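Local coordinates for CELL WALL surface anchor family protein (Streptococcus pneumoniae, PDB 2X9Z) that forms the backbone subunit of the pneumococcal pilus and probably contributes to cell adhesion, with a Cna-B-like domain that carries an intramolecular covalent cross-link, at residues 163-168 with 223-228. The protein carries 1 engineered substitution. Numbering follows the deposited sequence.
Sequences KTWVDA and KGYSAD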
ATOM      1  N   LYS A 163      10.683  10.739  10.468  1.00 13.00           N
ATOM      2  CA  LYS A 163       9.360  10.508  11.032  1.00 11.61           C
ATOM      3  C   LYS A 163       8.861  11.735  11.789  1.00 11.60           C
ATOM      4  O   LYS A 163       9.630  12.397  12.489  1.00 14.43           O
ATOM      5  CB  LYS A 163       9.399   9.300  11.961  1.00 12.67           C
ATOM      6  CG  LYS A 163       8.042   8.748  12.320  1.00 14.05           C
ATOM      7  CD  LYS A 163       8.195   7.503  13.164  1.00 16.20           C
ATOM      8  CE  LYS A 163       6.891   6.815  13.293  1.00 18.80           C
ATOM      9  NZ  LYS A 163       5.939   7.831  13.816  1.00 22.77           N
ATOM     10  N   THR A 164       7.579  12.045  11.621  1.00 11.15           N
ATOM     11  CA  THR A 164       6.916  13.053  12.446  1.00 11.43           C
ATOM     12  C   THR A 164       5.678  12.434  13.076  1.00 10.56           C
ATOM     13  O   THR A 164       5.209  11.388  12.635  1.00 10.49           O
ATOM     14  CB  THR A 164       6.493  14.301  11.639  1.00 13.73           C
ATOM     15  OG1 THR A 164       5.733  13.898  10.494  1.00 15.53           O
ATOM     16  CG2 THR A 164       7.705  15.106  11.176  1.00 16.82           C
ATOM     17  N   TRP A 165       5.141  13.094  14.095  1.00 10.24           N
ATOM     18  CA  TRP A 165       4.002  12.565  14.836  1.00  9.59           C
ATOM     19  C   TRP A 165       2.945  13.653  15.013  1.00  9.82           C
ATOM     20  O   TRP A 165       3.272  14.787  15.362  1.00 10.25           O
ATOM     21  CB  TRP A 165       4.447  12.092  16.219  1.00 11.56           C
ATOM     22  CG  TRP A 165       5.524  11.033  16.252  1.00 10.38           C
ATOM     23  CD1 TRP A 165       6.875  11.210  16.066  1.00 11.46           C
ATOM     24  CD2 TRP A 165       5.343   9.639  16.540  1.00 10.81           C
ATOM     25  NE1 TRP A 165       7.536  10.006  16.221  1.00 12.16           N
ATOM     26  CE2 TRP A 165       6.618   9.031  16.510  1.00 11.18           C
ATOM     27  CE3 TRP A 165       4.225   8.850  16.833  1.00 11.83           C
ATOM     28  CZ2 TRP A 165       6.799   7.669  16.761  1.00 11.26           C
ATOM     29  CZ3 TRP A 165       4.409   7.496  17.069  1.00 12.70           C
ATOM     30  CH2 TRP A 165       5.687   6.922  17.036  1.00 11.82           C
ATOM     31  N   VAL A 166       1.684  13.292  14.794  1.00 10.23           N
ATOM     32  CA  VAL A 166       0.562  14.202  15.016  1.00 10.29           C
ATOM     33  C   VAL A 166      -0.580  13.476  15.708  1.00 10.42           C
ATOM     34  O   VAL A 166      -0.680  12.247  15.634  1.00 10.44           O
ATOM     35  CB  VAL A 166       0.036  14.824  13.695  1.00 11.21           C
ATOM     36  CG1 VAL A 166       1.143  15.605  13.009  1.00 12.53           C
ATOM     37  CG2 VAL A 166      -0.526  13.750  12.763  1.00 11.30           C
ATOM     38  N   ASP A 167      -1.447  14.232  16.376  1.00 11.43           N
ATOM     39  CA  ASP A 167      -2.631  13.619  16.962  1.00 12.81           C
ATOM     40  C   ASP A 167      -3.719  13.479  15.894  1.00 12.32           C
ATOM     41  O   ASP A 167      -3.469  13.752  14.712  1.00 13.12           O
ATOM     42  CB  ASP A 167      -3.106  14.339  18.241  1.00 15.91           C
ATOM     43  CG  ASP A 167      -3.573  15.764  17.999  1.00 17.97           C
ATOM     44  OD1 ASP A 167      -3.973  16.095  16.860  1.00 19.46           O
ATOM     45  OD2 ASP A 167      -3.570  16.546  18.977  1.00 20.22           O
ATOM     46  N   ALA A 168      -4.902  13.024  16.293  1.00 13.39           N
ATOM     47  CA  ALA A 168      -5.974  12.764  15.339  1.00 13.96           C
ATOM     48  C   ALA A 168      -6.362  13.992  14.512  1.00 15.54           C
ATOM     49  O   ALA A 168      -6.865  13.855  13.391  1.00 18.28           O
ATOM     50  CB  ALA A 168      -7.202  12.191  16.055  1.00 16.41           C
ATOM     51  N   LYS A 223       0.564   0.536  18.346  1.00 15.97           N
ATOM     52  CA  LYS A 223      -0.797   0.553  18.855  1.00 17.17           C
ATOM     53  C   LYS A 223      -1.345   1.975  18.908  1.00 16.55           C
ATOM     54  O   LYS A 223      -0.791   2.836  19.581  1.00 18.43           O
ATOM     55  CB  LYS A 223      -0.859  -0.102  20.238  1.00 21.31           C
ATOM     56  CG  LYS A 223      -2.260  -0.173  20.822  1.00 26.06           C
ATOM     57  CD  LYS A 223      -2.251  -0.851  22.185  1.00 31.87           C
ATOM     58  CE  LYS A 223      -3.619  -0.796  22.844  0.40 35.69           C
ATOM     59  NZ  LYS A 223      -4.643  -1.523  22.047  0.48 37.34           N
ATOM     60  N   GLY A 224      -2.429   2.218  18.174  1.00 15.99           N
ATOM     61  CA  GLY A 224      -3.093   3.507  18.202  1.00 15.93           C
ATOM     62  C   GLY A 224      -2.614   4.535  17.183  1.00 12.98           C
ATOM     63  O   GLY A 224      -3.166   5.644  17.112  1.00 12.32           O
ATOM     64  N   TYR A 225      -1.601   4.174  16.394  1.00 10.91           N
ATOM     65  CA  TYR A 225      -1.047   5.076  15.385  1.00 10.66           C
ATOM     66  C   TYR A 225      -1.134   4.481  13.989  1.00 10.31           C
ATOM     67  O   TYR A 225      -0.861   3.291  13.792  1.00 11.38           O
ATOM     68  CB  TYR A 225       0.420   5.412  15.693  1.00 11.56           C
ATOM     69  CG  TYR A 225       0.593   6.291  16.909  1.00 12.80           C
ATOM     70  CD1 TYR A 225       0.701   5.742  18.182  1.00 15.67           C
ATOM     71  CD2 TYR A 225       0.620   7.679  16.790  1.00 15.59           C
ATOM     72  CE1 TYR A 225       0.842   6.550  19.298  1.00 17.25           C
ATOM     73  CE2 TYR A 225       0.753   8.495  17.903  1.00 18.71           C
ATOM     74  CZ  TYR A 225       0.870   7.926  19.150  1.00 20.22           C
ATOM     75  OH  TYR A 225       1.007   8.735  20.257  1.00 25.66           O
ATOM     76  N   SER A 226      -1.482   5.326  13.020  1.00 10.23           N
ATOM     77  CA  SER A 226      -1.512   4.938  11.614  1.00 10.06           C
ATOM     78  C   SER A 226      -0.412   5.655  10.844  1.00  8.90           C
ATOM     79  O   SER A 226      -0.075   6.798  11.148  1.00 10.99           O
ATOM     80  CB  SER A 226      -2.879   5.224  11.010  1.00 10.47           C
ATOM     81  OG  SER A 226      -3.850   4.417  11.648  1.00 12.07           O
ATOM     82  N   ALA A 227       0.140   4.965   9.849  1.00  9.59           N
ATOM     83  CA  ALA A 227       1.304   5.440   9.114  1.00 10.14           C
ATOM     84  C   ALA A 227       0.920   6.077   7.786  1.00  9.20           C
ATOM     85  O   ALA A 227       0.350   5.414   6.909  1.00  9.75           O
ATOM     86  CB  ALA A 227       2.286   4.296   8.891  1.00 10.68           C
ATOM     87  N   ASP A 228       1.280   7.350   7.640  1.00  9.02           N
ATOM     88  CA  ASP A 228       1.010   8.153   6.451  1.00  9.77           C
ATOM     89  C   ASP A 228       2.345   8.395   5.743  1.00  9.32           C
ATOM     90  O   ASP A 228       3.134   9.267   6.144  1.00  9.93           O
ATOM     91  CB  ASP A 228       0.343   9.466   6.894  1.00 10.40           C
ATOM     92  CG  ASP A 228       0.244  10.513   5.795  1.00 10.75           C
ATOM     93  OD1 ASP A 228       0.526  10.230   4.606  1.00 11.76           O
ATOM     94  OD2 ASP A 228      -0.139  11.652   6.146  1.00 12.99           O
TER
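W165 drives the edge of its indole into the face of Y225, a T-shaped aromatic pair that joins strand 159-166 to the loop leading into strand 226-229, two strands of one sheet which are not neighbours: strand 237-243 runs between them. From CB, the tryptophan swings CG anti to its carbonyl carbon (chi1 -58°), and a chi2 of 78° turns the benzo side of the indole toward the tyrosine and the pyrrole side, with CD1 and NE1, away from it. CE3 arrives first, 3.7 Å from CE2 of Y225. Next along the rim, CZ3 rides over the centre of the phenol ring, 3.8 Å from CD2 of Y225, and farther round CZ2 and CH2 leave the tyrosine behind. The planes stand at 89° with the six-membered rings' centroids 5.1 Å apart, so the tyrosine offers a face and the tryptophan only an edge.

One face of the same indole has a different companion. NZ of K163 sits 2.9 Å above its plane, over the ring, and is bonded covalently to CG of N242: an isopeptide cross-link tying strand 159-166 to strand 237-243, with E219 beside the lysine chain. A175 and I222 add further packing around the tryptophan, and K244 touches the tyrosine.

Since NZ belongs to an amide here, its approach is not that of a charged ammonium. The aromatic contact itself pairs the slightly positive C-H rim of the indole with the electron-rich phenol face, a weak attraction, so the indole meets tyrosine and cross-link at once through different surfaces: a C-H edge for the phenol, a face for the amide nitrogen.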